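Local structure of quinonprotein alcohol dehydrogenase-like protein (Bacteroides thetaiotaomicron VPI-5482, 4R5O) at residues F153-G158 and H166-D171; I147-K152 and L190-E195; A348-I353 and K361-A366. The protein is of unknown function but binds calcium ions and joins an immunoglobulin-like beta-sandwich domain to a seven-bladed beta-propeller. All coordinates share one frame; numbering follows the deposited sequence.

Interaction 1 of 3, residues F153-G158 and H166-D171; sequences FYLLVG and HFYIVD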
ATOM      1  N   PHE A 153      -1.129   0.994  -7.509  1.00 38.70           N
ATOM      2  CA  PHE A 153      -1.544   0.314  -6.302  1.00 37.49           C
ATOM      3  C   PHE A 153      -3.047   0.184  -6.357  1.00 40.87           C
ATOM      4  O   PHE A 153      -3.749   1.195  -6.335  1.00 39.58           O
ATOM      5  CB  PHE A 153      -1.078   1.000  -5.007  1.00 39.44           C
ATOM      6  CG  PHE A 153       0.407   1.153  -4.772  1.00 41.99           C
ATOM      7  CD1 PHE A 153       1.276   0.087  -5.001  1.00 44.61           C
ATOM      8  CD2 PHE A 153       0.917   2.301  -4.147  1.00 43.44           C
ATOM      9  CE1 PHE A 153       2.648   0.210  -4.727  1.00 45.44           C
ATOM     10  CE2 PHE A 153       2.282   2.411  -3.849  1.00 45.67           C
ATOM     11  CZ  PHE A 153       3.139   1.366  -4.148  1.00 43.57           C
ATOM     12  N   TYR A 154      -3.540  -1.040  -6.544  1.00 38.36           N
ATOM     13  CA  TYR A 154      -4.972  -1.301  -6.557  1.00 38.29           C
ATOM     14  C   TYR A 154      -5.378  -1.684  -5.173  1.00 39.81           C
ATOM     15  O   TYR A 154      -4.895  -2.688  -4.675  1.00 39.39           O
ATOM     16  CB  TYR A 154      -5.354  -2.379  -7.578  1.00 39.66           C
ATOM     17  CG  TYR A 154      -4.983  -2.013  -8.992  1.00 40.05           C
ATOM     18  CD1 TYR A 154      -5.788  -1.167  -9.748  1.00 40.71           C
ATOM     19  CD2 TYR A 154      -3.852  -2.543  -9.592  1.00 41.71           C
ATOM     20  CE1 TYR A 154      -5.462  -0.837 -11.056  1.00 39.98           C
ATOM     21  CE2 TYR A 154      -3.519  -2.229 -10.904  1.00 43.13           C
ATOM     22  CZ  TYR A 154      -4.329  -1.375 -11.632  1.00 51.00           C
ATOM     23  OH  TYR A 154      -4.008  -1.081 -12.929  1.00 56.69           O
ATOM     24  N   LEU A 155      -6.181  -0.846  -4.516  1.00 35.47           N
ATOM     25  CA  LEU A 155      -6.622  -1.071  -3.142  1.00 33.87           C
ATOM     26  C   LEU A 155      -8.105  -1.444  -3.116  1.00 38.58           C
ATOM     27  O   LEU A 155      -8.943  -0.770  -3.723  1.00 37.70           O
ATOM     28  CB  LEU A 155      -6.350   0.179  -2.271  1.00 33.19           C
ATOM     29  CG  LEU A 155      -7.141   0.354  -0.960  1.00 37.85           C
ATOM     30  CD1 LEU A 155      -6.737  -0.673   0.099  1.00 40.88           C
ATOM     31  CD2 LEU A 155      -6.957   1.726  -0.397  1.00 34.53           C
ATOM     32  N   LEU A 156      -8.408  -2.522  -2.374  1.00 35.43           N
ATOM     33  CA  LEU A 156      -9.751  -2.982  -2.061  1.00 34.83           C
ATOM     34  C   LEU A 156      -9.923  -2.890  -0.565  1.00 38.55           C
ATOM     35  O   LEU A 156      -9.152  -3.518   0.170  1.00 39.58           O
ATOM     36  CB  LEU A 156     -10.037  -4.409  -2.589  1.00 34.44           C
ATOM     37  CG  LEU A 156     -11.344  -5.056  -2.129  1.00 37.94           C
ATOM     38  CD1 LEU A 156     -12.537  -4.391  -2.764  1.00 37.51           C
ATOM     39  CD2 LEU A 156     -11.348  -6.515  -2.458  1.00 42.07           C
ATOM     40  N   VAL A 157     -10.927  -2.107  -0.111  1.00 32.84           N
ATOM     41  CA  VAL A 157     -11.225  -1.938   1.311  1.00 31.14           C
ATOM     42  C   VAL A 157     -12.357  -2.917   1.672  1.00 34.44           C
ATOM     43  O   VAL A 157     -13.438  -2.890   1.082  1.00 36.14           O
ATOM     44  CB  VAL A 157     -11.558  -0.460   1.699  1.00 34.26           C
ATOM     45  CG1 VAL A 157     -11.751  -0.324   3.197  1.00 34.80           C
ATOM     46  CG2 VAL A 157     -10.464   0.507   1.242  1.00 33.60           C
ATOM     47  N   GLY A 158     -12.076  -3.805   2.607  1.00 29.25           N
ATOM     48  CA  GLY A 158     -13.050  -4.753   3.124  1.00 28.99           C
ATOM     49  C   GLY A 158     -13.733  -4.076   4.287  1.00 33.17           C
ATOM     50  O   GLY A 158     -13.145  -3.957   5.364  1.00 30.86           O
ATOM     51  N   HIS A 166     -14.912   1.438  -2.475  1.00 36.18           N
ATOM     52  CA  HIS A 166     -14.200   0.261  -1.956  1.00 34.61           C
ATOM     53  C   HIS A 166     -12.911   0.020  -2.744  1.00 38.11           C
ATOM     54  O   HIS A 166     -11.918  -0.444  -2.191  1.00 37.50           O
ATOM     55  CB  HIS A 166     -15.083  -0.985  -1.999  1.00 33.76           C
ATOM     56  CG  HIS A 166     -16.404  -0.776  -1.347  1.00 35.75           C
ATOM     57  ND1 HIS A 166     -17.549  -0.532  -2.099  1.00 36.61           N
ATOM     58  CD2 HIS A 166     -16.711  -0.685  -0.036  1.00 36.24           C
ATOM     59  CE1 HIS A 166     -18.525  -0.379  -1.223  1.00 35.60           C
ATOM     60  NE2 HIS A 166     -18.068  -0.449   0.033  1.00 36.15           N
ATOM     61  N   PHE A 167     -12.923   0.362  -4.023  1.00 34.78           N
ATOM     62  CA  PHE A 167     -11.781   0.125  -4.887  1.00 34.76           C
ATOM     63  C   PHE A 167     -11.121   1.447  -5.258  1.00 40.33           C
ATOM     64  O   PHE A 167     -11.789   2.370  -5.712  1.00 41.61           O
ATOM     65  CB  PHE A 167     -12.249  -0.639  -6.140  1.00 36.40           C
ATOM     66  CG  PHE A 167     -11.130  -1.145  -7.005  1.00 37.73           C
ATOM     67  CD1 PHE A 167     -10.589  -2.409  -6.795  1.00 39.68           C
ATOM     68  CD2 PHE A 167     -10.625  -0.367  -8.040  1.00 39.72           C
ATOM     69  CE1 PHE A 167      -9.548  -2.876  -7.591  1.00 39.95           C
ATOM     70  CE2 PHE A 167      -9.567  -0.825  -8.821  1.00 42.26           C
ATOM     71  CZ  PHE A 167      -9.041  -2.080  -8.596  1.00 40.06           C
ATOM     72  N   TYR A 168      -9.814   1.528  -5.062  1.00 36.80           N
ATOM     73  CA  TYR A 168      -9.003   2.720  -5.306  1.00 35.78           C
ATOM     74  C   TYR A 168      -7.809   2.430  -6.208  1.00 40.87           C
ATOM     75  O   TYR A 168      -7.173   1.386  -6.057  1.00 40.78           O
ATOM     76  CB  TYR A 168      -8.484   3.277  -3.966  1.00 35.78           C
ATOM     77  CG  TYR A 168      -9.563   3.733  -2.999  1.00 35.83           C
ATOM     78  CD1 TYR A 168     -10.254   2.818  -2.213  1.00 35.17           C
ATOM     79  CD2 TYR A 168      -9.793   5.089  -2.770  1.00 36.86           C
ATOM     80  CE1 TYR A 168     -11.229   3.233  -1.313  1.00 33.14           C
ATOM     81  CE2 TYR A 168     -10.773   5.516  -1.879  1.00 37.16           C
ATOM     82  CZ  TYR A 168     -11.478   4.587  -1.142  1.00 42.46           C
ATOM     83  OH  TYR A 168     -12.416   5.035  -0.237  1.00 49.30           O
ATOM     84  N   ILE A 169      -7.499   3.365  -7.135  1.00 37.06           N
ATOM     85  CA  ILE A 169      -6.315   3.320  -7.982  1.00 36.13           C
ATOM     86  C   ILE A 169      -5.444   4.493  -7.559  1.00 40.79           C
ATOM     87  O   ILE A 169      -5.872   5.656  -7.618  1.00 41.85           O
ATOM     88  CB  ILE A 169      -6.560   3.295  -9.513  1.00 39.26           C
ATOM     89  CG1 ILE A 169      -7.645   2.293  -9.934  1.00 39.18           C
ATOM     90  CG2 ILE A 169      -5.207   3.081 -10.274  1.00 38.91           C
ATOM     91  CD1 ILE A 169      -8.027   2.412 -11.387  1.00 42.07           C
ATOM     92  N   VAL A 170      -4.245   4.160  -7.072  1.00 36.77           N
ATOM     93  CA  VAL A 170      -3.212   5.074  -6.572  1.00 35.67           C
ATOM     94  C   VAL A 170      -1.970   4.840  -7.412  1.00 40.35           C
ATOM     95  O   VAL A 170      -1.601   3.687  -7.607  1.00 41.07           O
ATOM     96  CB  VAL A 170      -2.965   4.857  -5.040  1.00 37.13           C
ATOM     97  CG1 VAL A 170      -1.812   5.716  -4.519  1.00 36.17           C
ATOM     98  CG2 VAL A 170      -4.239   5.099  -4.223  1.00 36.06           C
ATOM     99  N   ASP A 171      -1.353   5.910  -7.953  1.00 36.58           N
ATOM    100  CA  ASP A 171      -0.115   5.763  -8.709  1.00 36.43           C
ATOM    101  C   ASP A 171       1.002   5.231  -7.762  1.00 38.42           C
ATOM    102  O   ASP A 171       1.169   5.754  -6.653  1.00 34.80           O
ATOM    103  CB  ASP A 171       0.287   7.081  -9.379  1.00 38.43           C
ATOM    104  CG  ASP A 171       1.531   6.946 -10.227  1.00 47.46           C
ATOM    105  OD1 ASP A 171       1.536   6.095 -11.147  1.00 48.00           O
ATOM    106  OD2 ASP A 171       2.498   7.675  -9.967  1.00 56.13           O
TER
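Tyr154 and Phe167 meet on one face of an antiparallel beta hairpin. Tyr154 CD1 lies 3.6 Å from Phe167 CZ. The rings touch rim to rim, with planes 30° apart, and neither covers the other. Phe167 has CG anti to its backbone N (chi1 -170°), and this swings the ring along the hairpin to the rim of Tyr154. Ile169 runs beside Tyr154 and points the same way, with its CG1 3.9 Å from Tyr154 CD1. Tyr154 OH hydrogen-bonds Asn150 OD1 in one of the two conformers of Asn150, so this bond is less certain. With an alanine in place of Tyr154, Phe167 and Ile169 would probably border a gap on this face.

The other face carries Phe153, Leu155, Val157, Tyr168 and Val170. The Tyr168 ring meets Leu155 CD2 through CD1 at 3.9 Å and Val157 CG2 through CE1 at 3.8 Å. Tyr168 OH is held by Arg164.

Five backbone hydrogen bonds join the two segments. Leu155 and Tyr168 form a hydrogen-bonded pair, with Leu155 N 2.9 Å from Tyr168 O and Tyr168 N 2.8 Å from Leu155 O. Tyr154 and Ile169 form a non-hydrogen-bonded pair. Residues Phe153 to Val157 and His166 to Val170 are buried. The contact thins at Asp171, which is partly exposed. The Asp171 side chain turns away from strand 153-158, and its OD2 bonds to Thr174 OG1.

These are the two inner strands of a four-stranded propeller blade. Strand 143-149 flanks 153-158. Strand 177-181 flanks 167-171, where His166 and Phe167 form a classic beta bulge opposite Ala181. Tyr154, Leu156 and Phe167 pack on strand 189-192 of the next blade, while the Phe153 ring meets Phe105 and Phe112 of strands 103-108 and 111-116.

Interaction 2 of 3, residues I147-K152 and L190-E195; sequences IHSNGK and LTILNE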
ATOM      1  N   ILE A 147      -2.738  -4.641  -4.398  1.00 35.36           N
ATOM      2  CA  ILE A 147      -1.935  -5.332  -5.403  1.00 36.18           C
ATOM      3  C   ILE A 147      -1.224  -4.271  -6.232  1.00 41.87           C
ATOM      4  O   ILE A 147      -1.846  -3.352  -6.766  1.00 41.95           O
ATOM      5  CB  ILE A 147      -2.741  -6.323  -6.271  1.00 39.26           C
ATOM      6  CG1 ILE A 147      -3.153  -7.534  -5.395  1.00 38.23           C
ATOM      7  CG2 ILE A 147      -1.892  -6.784  -7.512  1.00 41.09           C
ATOM      8  CD1 ILE A 147      -4.053  -8.348  -5.936  1.00 48.91           C
ATOM      9  N   HIS A 148       0.098  -4.373  -6.254  1.00 38.55           N
ATOM     10  CA  HIS A 148       0.962  -3.522  -7.018  1.00 37.98           C
ATOM     11  C   HIS A 148       1.118  -4.171  -8.404  1.00 43.13           C
ATOM     12  O   HIS A 148       1.754  -5.225  -8.547  1.00 40.11           O
ATOM     13  CB  HIS A 148       2.292  -3.307  -6.270  1.00 38.64           C
ATOM     14  CG  HIS A 148       3.260  -2.398  -6.969  1.00 42.03           C
ATOM     15  ND1 HIS A 148       4.584  -2.341  -6.582  1.00 43.91           N
ATOM     16  CD2 HIS A 148       3.079  -1.565  -8.025  1.00 42.55           C
ATOM     17  CE1 HIS A 148       5.159  -1.476  -7.403  1.00 42.72           C
ATOM     18  NE2 HIS A 148       4.292  -0.976  -8.277  1.00 42.61           N
ATOM     19  N   SER A 149       0.453  -3.568  -9.411  1.00 42.50           N
ATOM     20  CA  SER A 149       0.477  -4.054 -10.790  1.00 42.70           C
ATOM     21  C   SER A 149       0.311  -2.879 -11.762  1.00 49.56           C
ATOM     22  O   SER A 149      -0.331  -1.894 -11.400  1.00 51.80           O
ATOM     23  CB  SER A 149      -0.620  -5.092 -10.988  1.00 44.46           C
ATOM     24  OG  SER A 149      -0.456  -5.818 -12.194  1.00 56.12           O
ATOM     25  N   ASN A 150       0.891  -2.970 -12.976  0.50 45.74           N
ATOM     26  CA  ASN A 150       0.787  -1.973 -14.061  0.50 45.52           C
ATOM     27  C   ASN A 150       1.251  -0.552 -13.586  0.50 49.68           C
ATOM     28  O   ASN A 150       0.740   0.468 -14.077  0.50 49.87           O
ATOM     29  CB  ASN A 150      -0.687  -1.906 -14.585  0.50 44.34           C
ATOM     30  CG  ASN A 150      -1.426  -3.221 -14.791  0.50 51.28           C
ATOM     31  OD1 ASN A 150      -2.615  -3.339 -14.449  0.50 36.92           O
ATOM     32  ND2 ASN A 150      -0.754  -4.244 -15.327  0.50 37.95           N
ATOM     33  N   GLY A 151       2.194  -0.506 -12.637  1.00 45.51           N
ATOM     34  CA  GLY A 151       2.677   0.741 -12.051  1.00 44.55           C
ATOM     35  C   GLY A 151       1.655   1.445 -11.172  1.00 47.83           C
ATOM     36  O   GLY A 151       1.792   2.653 -10.928  1.00 50.13           O
ATOM     37  N   LYS A 152       0.633   0.691 -10.671  1.00 38.73           N
ATOM     38  CA  LYS A 152      -0.427   1.220  -9.822  1.00 37.05           C
ATOM     39  C   LYS A 152      -0.616   0.368  -8.563  1.00 41.99           C
ATOM     40  O   LYS A 152      -0.333  -0.833  -8.555  1.00 41.49           O
ATOM     41  CB  LYS A 152      -1.777   1.281 -10.600  1.00 37.83           C
ATOM     42  CG  LYS A 152      -1.779   2.010 -11.961  1.00 44.85           C
ATOM     43  CD  LYS A 152      -1.506   3.517 -11.843  1.00 59.52           C
ATOM     44  CE  LYS A 152      -1.203   4.233 -13.143  1.00 66.25           C
ATOM     45  NZ  LYS A 152       0.135   3.882 -13.690  1.00 85.81           N
ATOM     46  N   LEU A 190      -8.882  -9.593  -3.633  1.00 39.25           N
ATOM     47  CA  LEU A 190      -8.501  -8.845  -4.834  1.00 38.72           C
ATOM     48  C   LEU A 190      -7.495  -9.652  -5.702  1.00 43.13           C
ATOM     49  O   LEU A 190      -6.528 -10.234  -5.191  1.00 42.84           O
ATOM     50  CB  LEU A 190      -7.894  -7.463  -4.464  1.00 38.49           C
ATOM     51  CG  LEU A 190      -7.514  -6.508  -5.634  1.00 41.89           C
ATOM     52  CD1 LEU A 190      -8.742  -6.143  -6.478  1.00 40.98           C
ATOM     53  CD2 LEU A 190      -6.793  -5.277  -5.146  1.00 39.40           C
ATOM     54  N   THR A 191      -7.738  -9.650  -7.023  1.00 38.34           N
ATOM     55  CA  THR A 191      -6.924 -10.277  -8.060  1.00 37.39           C
ATOM     56  C   THR A 191      -6.791  -9.315  -9.220  1.00 39.34           C
ATOM     57  O   THR A 191      -7.782  -8.718  -9.607  1.00 40.20           O
ATOM     58  CB  THR A 191      -7.543 -11.639  -8.520  1.00 37.61           C
ATOM     59  OG1 THR A 191      -7.932 -12.448  -7.411  1.00 30.01           O
ATOM     60  CG2 THR A 191      -6.613 -12.434  -9.417  1.00 31.84           C
ATOM     61  N   ILE A 192      -5.594  -9.132  -9.756  1.00 35.71           N
ATOM     62  CA  ILE A 192      -5.404  -8.319 -10.952  1.00 36.84           C
ATOM     63  C   ILE A 192      -5.073  -9.334 -12.070  1.00 39.13           C
ATOM     64  O   ILE A 192      -4.057 -10.054 -11.970  1.00 34.97           O
ATOM     65  CB  ILE A 192      -4.367  -7.150 -10.790  1.00 41.26           C
ATOM     66  CG1 ILE A 192      -5.057  -5.848 -10.242  1.00 42.83           C
ATOM     67  CG2 ILE A 192      -3.817  -6.760 -12.173  1.00 42.46           C
ATOM     68  CD1 ILE A 192      -5.831  -5.863  -9.020  1.00 49.61           C
ATOM     69  N   LEU A 193      -5.997  -9.448 -13.069  1.00 36.14           N
ATOM     70  CA  LEU A 193      -5.891 -10.417 -14.162  1.00 35.52           C
ATOM     71  C   LEU A 193      -4.879  -9.971 -15.199  1.00 41.85           C
ATOM     72  O   LEU A 193      -4.093 -10.799 -15.683  1.00 41.23           O
ATOM     73  CB  LEU A 193      -7.254 -10.653 -14.854  1.00 34.24           C
ATOM     74  CG  LEU A 193      -8.456 -11.071 -13.979  1.00 35.57           C
ATOM     75  CD1 LEU A 193      -9.716 -11.235 -14.813  1.00 34.08           C
ATOM     76  CD2 LEU A 193      -8.199 -12.334 -13.265  1.00 33.19           C
ATOM     77  N   ASN A 194      -4.921  -8.673 -15.563  1.00 40.70           N
ATOM     78  CA  ASN A 194      -4.088  -8.052 -16.597  1.00 41.67           C
ATOM     79  C   ASN A 194      -4.170  -6.534 -16.472  1.00 48.26           C
ATOM     80  O   ASN A 194      -4.488  -6.053 -15.389  1.00 51.22           O
ATOM     81  CB  ASN A 194      -4.521  -8.531 -17.997  1.00 41.90           C
ATOM     82  CG  ASN A 194      -5.981  -8.346 -18.340  1.00 55.80           C
ATOM     83  OD1 ASN A 194      -6.615  -7.336 -18.007  1.00 54.86           O
ATOM     84  ND2 ASN A 194      -6.506  -9.272 -19.123  1.00 38.79           N
ATOM     85  N   GLU A 195      -3.879  -5.776 -17.543  1.00 44.38           N
ATOM     86  CA  GLU A 195      -3.900  -4.310 -17.498  1.00 44.06           C
ATOM     87  C   GLU A 195      -5.302  -3.746 -17.487  1.00 46.19           C
ATOM     88  O   GLU A 195      -5.508  -2.619 -17.005  1.00 45.07           O
ATOM     89  CB  GLU A 195      -3.164  -3.686 -18.702  1.00 46.47           C
ATOM     90  CG  GLU A 195      -1.729  -4.120 -18.955  1.00 63.16           C
ATOM     91  CD  GLU A 195      -0.959  -3.241 -19.930  1.00101.29           C
ATOM     92  OE1 GLU A 195      -1.498  -2.202 -20.380  1.00 91.85           O
ATOM     93  OE2 GLU A 195       0.224  -3.561 -20.190  1.00112.42           O
TER
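Ile147 packs on Leu190 and Ile192, the first strand of one propeller blade against the first strand of the next. The short strands 147-149 and 190-192 run almost parallel, at 8°. Their axes are 8.2 Å apart, a spacing filled by side chains.

Ile147 can be followed outward. Its CB lies 4.2 Å from Ile192 CD1. The CG2 branch meets Ile192 CB at 4.1 Å. The two isoleucine side chains run in opposite senses beside each other. The other branch leaves through CG1, which is anti to the carbonyl carbon (chi1 -70°). It ends at CD1, which rests 3.9 Å from Leu190 CG and also touches the Leu190 carbonyl.

Further along, Ser149 OG and CB both touch Ile192 CG2, the hydroxyl oxygen at 3.5 Å. Ser149 also opens a type I' beta turn that runs to Lys152. This turn holds Asn150 close to Glu195. In one conformer of Asn150, the amide meets the aliphatic part of Glu195, with ND2 3.8 Å from CG, and OD1 has Tyr154 OH as its partner. Asn150 has a second conformer, which makes this outer touch less certain.

The two segments share no hydrogen bond or salt bridge. The contact therefore rests mainly on van der Waals packing of aliphatic side chains between the blades, with polar groups bordering it at the more exposed turn.

Interaction 3 of 3, residues A348-I353 and K361-A366; sequences AIYKYI and KAPFIA
Chi1 of Tyr350 (-72°) sets CG anti to the carbonyl carbon and lays the ring alongside Pro363. In Phe364, CG is anti to the backbone N (chi1 163°), and the ring crosses the Lys351 chain. Pro363 CA sits over one face of the Tyr350 ring in a CH-pi contact, 3.9 Å from the centroid and 19° off the normal. Pro363 CG reaches the phenol end, 3.7 Å from Tyr350 CZ. The Tyr350 ring also stacks with Phe316.

Segment 361-366 runs along the outer edge strand, 349-353, of a three-stranded propeller sheet, roughly where a fourth blade strand would lie. The pairing is a single antiparallel bridge with a classic beta bulge: two residues, Phe364 and Ile365, stand opposite the single Ile349. Ile349 O accepts two hydrogen bonds, a bent one from Phe364 N at 2.7 Å and a nearly straight one from Ile365 N at 3.1 Å. Ile349 N gives a nearly straight bond to Ile365 O at 2.8 Å.

Lys351 CD lies over one face of the Phe364 ring, while Ile349 CG2 comes to its edge. Lys351 CB is 3.6 Å from Phe364 CB. Ile349 and Ile365 are buried and pack on Leu386 of the following blade.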
ATOM      1  N   ALA A 348       9.153 -18.055  13.718  1.00 58.43           N
ATOM      2  CA  ALA A 348      10.462 -18.319  13.112  1.00 56.73           C
ATOM      3  C   ALA A 348      10.344 -18.220  11.589  1.00 57.57           C
ATOM      4  O   ALA A 348       9.260 -18.426  11.037  1.00 55.55           O
ATOM      5  CB  ALA A 348      11.001 -19.689  13.530  1.00 57.27           C
ATOM      6  N   ILE A 349      11.440 -17.878  10.917  1.00 51.87           N
ATOM      7  CA  ILE A 349      11.463 -17.761   9.473  1.00 49.59           C
ATOM      8  C   ILE A 349      12.378 -18.835   8.984  1.00 53.42           C
ATOM      9  O   ILE A 349      13.456 -19.051   9.539  1.00 55.29           O
ATOM     10  CB  ILE A 349      11.865 -16.324   9.018  1.00 51.85           C
ATOM     11  CG1 ILE A 349      10.733 -15.337   9.400  1.00 51.49           C
ATOM     12  CG2 ILE A 349      12.156 -16.227   7.501  1.00 50.27           C
ATOM     13  CD1 ILE A 349      11.158 -13.993   9.594  1.00 55.50           C
ATOM     14  N   TYR A 350      11.890 -19.565   7.991  1.00 47.71           N
ATOM     15  CA  TYR A 350      12.599 -20.603   7.284  1.00 46.53           C
ATOM     16  C   TYR A 350      12.932 -20.109   5.892  1.00 49.13           C
ATOM     17  O   TYR A 350      12.111 -19.443   5.264  1.00 48.41           O
ATOM     18  CB  TYR A 350      11.766 -21.884   7.248  1.00 46.80           C
ATOM     19  CG  TYR A 350      11.687 -22.590   8.582  1.00 48.68           C
ATOM     20  CD1 TYR A 350      10.760 -22.201   9.547  1.00 50.46           C
ATOM     21  CD2 TYR A 350      12.528 -23.657   8.878  1.00 50.03           C
ATOM     22  CE1 TYR A 350      10.696 -22.835  10.785  1.00 51.28           C
ATOM     23  CE2 TYR A 350      12.462 -24.310  10.110  1.00 51.63           C
ATOM     24  CZ  TYR A 350      11.541 -23.896  11.061  1.00 57.45           C
ATOM     25  OH  TYR A 350      11.443 -24.538  12.277  1.00 58.75           O
ATOM     26  N   LYS A 351      14.164 -20.369   5.448  1.00 46.51           N
ATOM     27  CA  LYS A 351      14.638 -20.045   4.099  1.00 45.99           C
ATOM     28  C   LYS A 351      14.682 -21.340   3.318  1.00 52.45           C
ATOM     29  O   LYS A 351      15.621 -22.125   3.489  1.00 53.10           O
ATOM     30  CB  LYS A 351      15.999 -19.322   4.117  1.00 47.18           C
ATOM     31  CG  LYS A 351      16.521 -19.010   2.729  1.00 51.02           C
ATOM     32  CD  LYS A 351      17.784 -18.150   2.697  1.00 56.86           C
ATOM     33  CE  LYS A 351      19.069 -18.846   3.036  1.00 64.54           C
ATOM     34  NZ  LYS A 351      20.209 -17.900   2.930  1.00 76.26           N
ATOM     35  N   TYR A 352      13.611 -21.618   2.545  1.00 48.93           N
ATOM     36  CA  TYR A 352      13.519 -22.828   1.744  1.00 47.82           C
ATOM     37  C   TYR A 352      14.244 -22.632   0.441  1.00 53.98           C
ATOM     38  O   TYR A 352      13.963 -21.708  -0.310  1.00 52.97           O
ATOM     39  CB  TYR A 352      12.061 -23.254   1.492  1.00 46.99           C
ATOM     40  CG  TYR A 352      11.913 -24.448   0.564  1.00 47.72           C
ATOM     41  CD1 TYR A 352      12.441 -25.697   0.903  1.00 49.84           C
ATOM     42  CD2 TYR A 352      11.189 -24.351  -0.621  1.00 47.81           C
ATOM     43  CE1 TYR A 352      12.304 -26.802   0.060  1.00 47.96           C
ATOM     44  CE2 TYR A 352      11.033 -25.454  -1.466  1.00 48.90           C
ATOM     45  CZ  TYR A 352      11.591 -26.678  -1.118  1.00 54.54           C
ATOM     46  OH  TYR A 352      11.438 -27.779  -1.924  1.00 55.47           O
ATOM     47  N   ILE A 353      15.153 -23.552   0.166  1.00 53.79           N
ATOM     48  CA  ILE A 353      15.923 -23.570  -1.062  1.00 53.82           C
ATOM     49  C   ILE A 353      15.309 -24.649  -1.908  1.00 56.41           C
ATOM     50  O   ILE A 353      15.437 -25.824  -1.588  1.00 56.96           O
ATOM     51  CB  ILE A 353      17.421 -23.763  -0.753  1.00 57.60           C
ATOM     52  CG1 ILE A 353      17.918 -22.573   0.128  1.00 57.46           C
ATOM     53  CG2 ILE A 353      18.203 -23.848  -2.066  1.00 58.94           C
ATOM     54  CD1 ILE A 353      19.200 -22.802   0.948  1.00 60.41           C
ATOM     55  N   LYS A 361      15.392 -27.910   7.885  1.00 61.16           N
ATOM     56  CA  LYS A 361      15.749 -28.610   9.126  1.00 62.21           C
ATOM     57  C   LYS A 361      15.898 -27.625  10.306  1.00 65.46           C
ATOM     58  O   LYS A 361      15.713 -28.036  11.458  1.00 65.60           O
ATOM     59  CB  LYS A 361      17.049 -29.417   8.941  1.00 65.82           C
ATOM     60  N   ALA A 362      16.206 -26.333  10.023  1.00 59.89           N
ATOM     61  CA  ALA A 362      16.361 -25.303  11.059  1.00 57.78           C
ATOM     62  C   ALA A 362      15.937 -23.929  10.533  1.00 61.91           C
ATOM     63  O   ALA A 362      16.107 -23.680   9.335  1.00 61.04           O
ATOM     64  CB  ALA A 362      17.802 -25.259  11.540  1.00 58.35           C
ATOM     65  N   PRO A 363      15.400 -23.008  11.399  1.00 58.91           N
ATOM     66  CA  PRO A 363      15.020 -21.673  10.909  1.00 57.16           C
ATOM     67  C   PRO A 363      16.208 -20.853  10.463  1.00 58.93           C
ATOM     68  O   PRO A 363      17.320 -21.057  10.949  1.00 59.54           O
ATOM     69  CB  PRO A 363      14.366 -21.000  12.127  1.00 58.92           C
ATOM     70  CG  PRO A 363      14.102 -22.057  13.084  1.00 64.17           C
ATOM     71  CD  PRO A 363      15.121 -23.126  12.844  1.00 60.95           C
ATOM     72  N   PHE A 364      15.964 -19.945   9.519  1.00 52.86           N
ATOM     73  CA  PHE A 364      16.948 -18.993   9.030  1.00 52.76           C
ATOM     74  C   PHE A 364      17.049 -17.866  10.050  1.00 57.32           C
ATOM     75  O   PHE A 364      18.151 -17.406  10.370  1.00 57.08           O
ATOM     76  CB  PHE A 364      16.555 -18.500   7.626  1.00 53.57           C
ATOM     77  CG  PHE A 364      17.226 -17.234   7.153  1.00 54.20           C
ATOM     78  CD1 PHE A 364      18.586 -17.216   6.859  1.00 56.34           C
ATOM     79  CD2 PHE A 364      16.483 -16.082   6.926  1.00 54.16           C
ATOM     80  CE1 PHE A 364      19.199 -16.046   6.417  1.00 56.92           C
ATOM     81  CE2 PHE A 364      17.101 -14.911   6.480  1.00 56.37           C
ATOM     82  CZ  PHE A 364      18.452 -14.902   6.226  1.00 54.99           C
ATOM     83  N   ILE A 365      15.869 -17.445  10.568  1.00 53.50           N
ATOM     84  CA  ILE A 365      15.692 -16.455  11.620  1.00 53.31           C
ATOM     85  C   ILE A 365      14.870 -17.124  12.714  1.00 58.17           C
ATOM     86  O   ILE A 365      13.734 -17.524  12.477  1.00 57.66           O
ATOM     87  CB  ILE A 365      15.075 -15.129  11.114  1.00 55.31           C
ATOM     88  CG1 ILE A 365      15.993 -14.484  10.063  1.00 54.90           C
ATOM     89  CG2 ILE A 365      14.835 -14.169  12.289  1.00 56.09           C
ATOM     90  CD1 ILE A 365      15.337 -13.428   9.255  1.00 61.62           C
ATOM     91  N   ALA A 366      15.477 -17.284  13.891  1.00 56.80           N
ATOM     92  CA  ALA A 366      14.869 -17.902  15.065  1.00 57.66           C
ATOM     93  C   ALA A 366      13.699 -17.076  15.604  1.00 61.75           C
ATOM     94  O   ALA A 366      13.666 -15.852  15.452  1.00 62.46           O
ATOM     95  CB  ALA A 366      15.912 -18.071  16.154  1.00 59.19           C
TER

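From the N terminus, the chain first passes through the sandwich domain and then enters the propeller. Strand 143-149 turns directly into 152-158. Interaction 1 closes the next short loop, a hairpin of seven intervening residues. Interaction 2 closes a wider loop of 37 residues, and interaction 1 is nested within it. The two contacts touch: Tyr154 N probably bonds to Ile147 O, and Leu190 packs against Tyr154. Together they tie one blade internally and to its successor. Interaction 3 follows in series much later, its centre about 30 Å from that of interaction 2. It closes the loop that holds the calcium ligands Asp356 and Asp358.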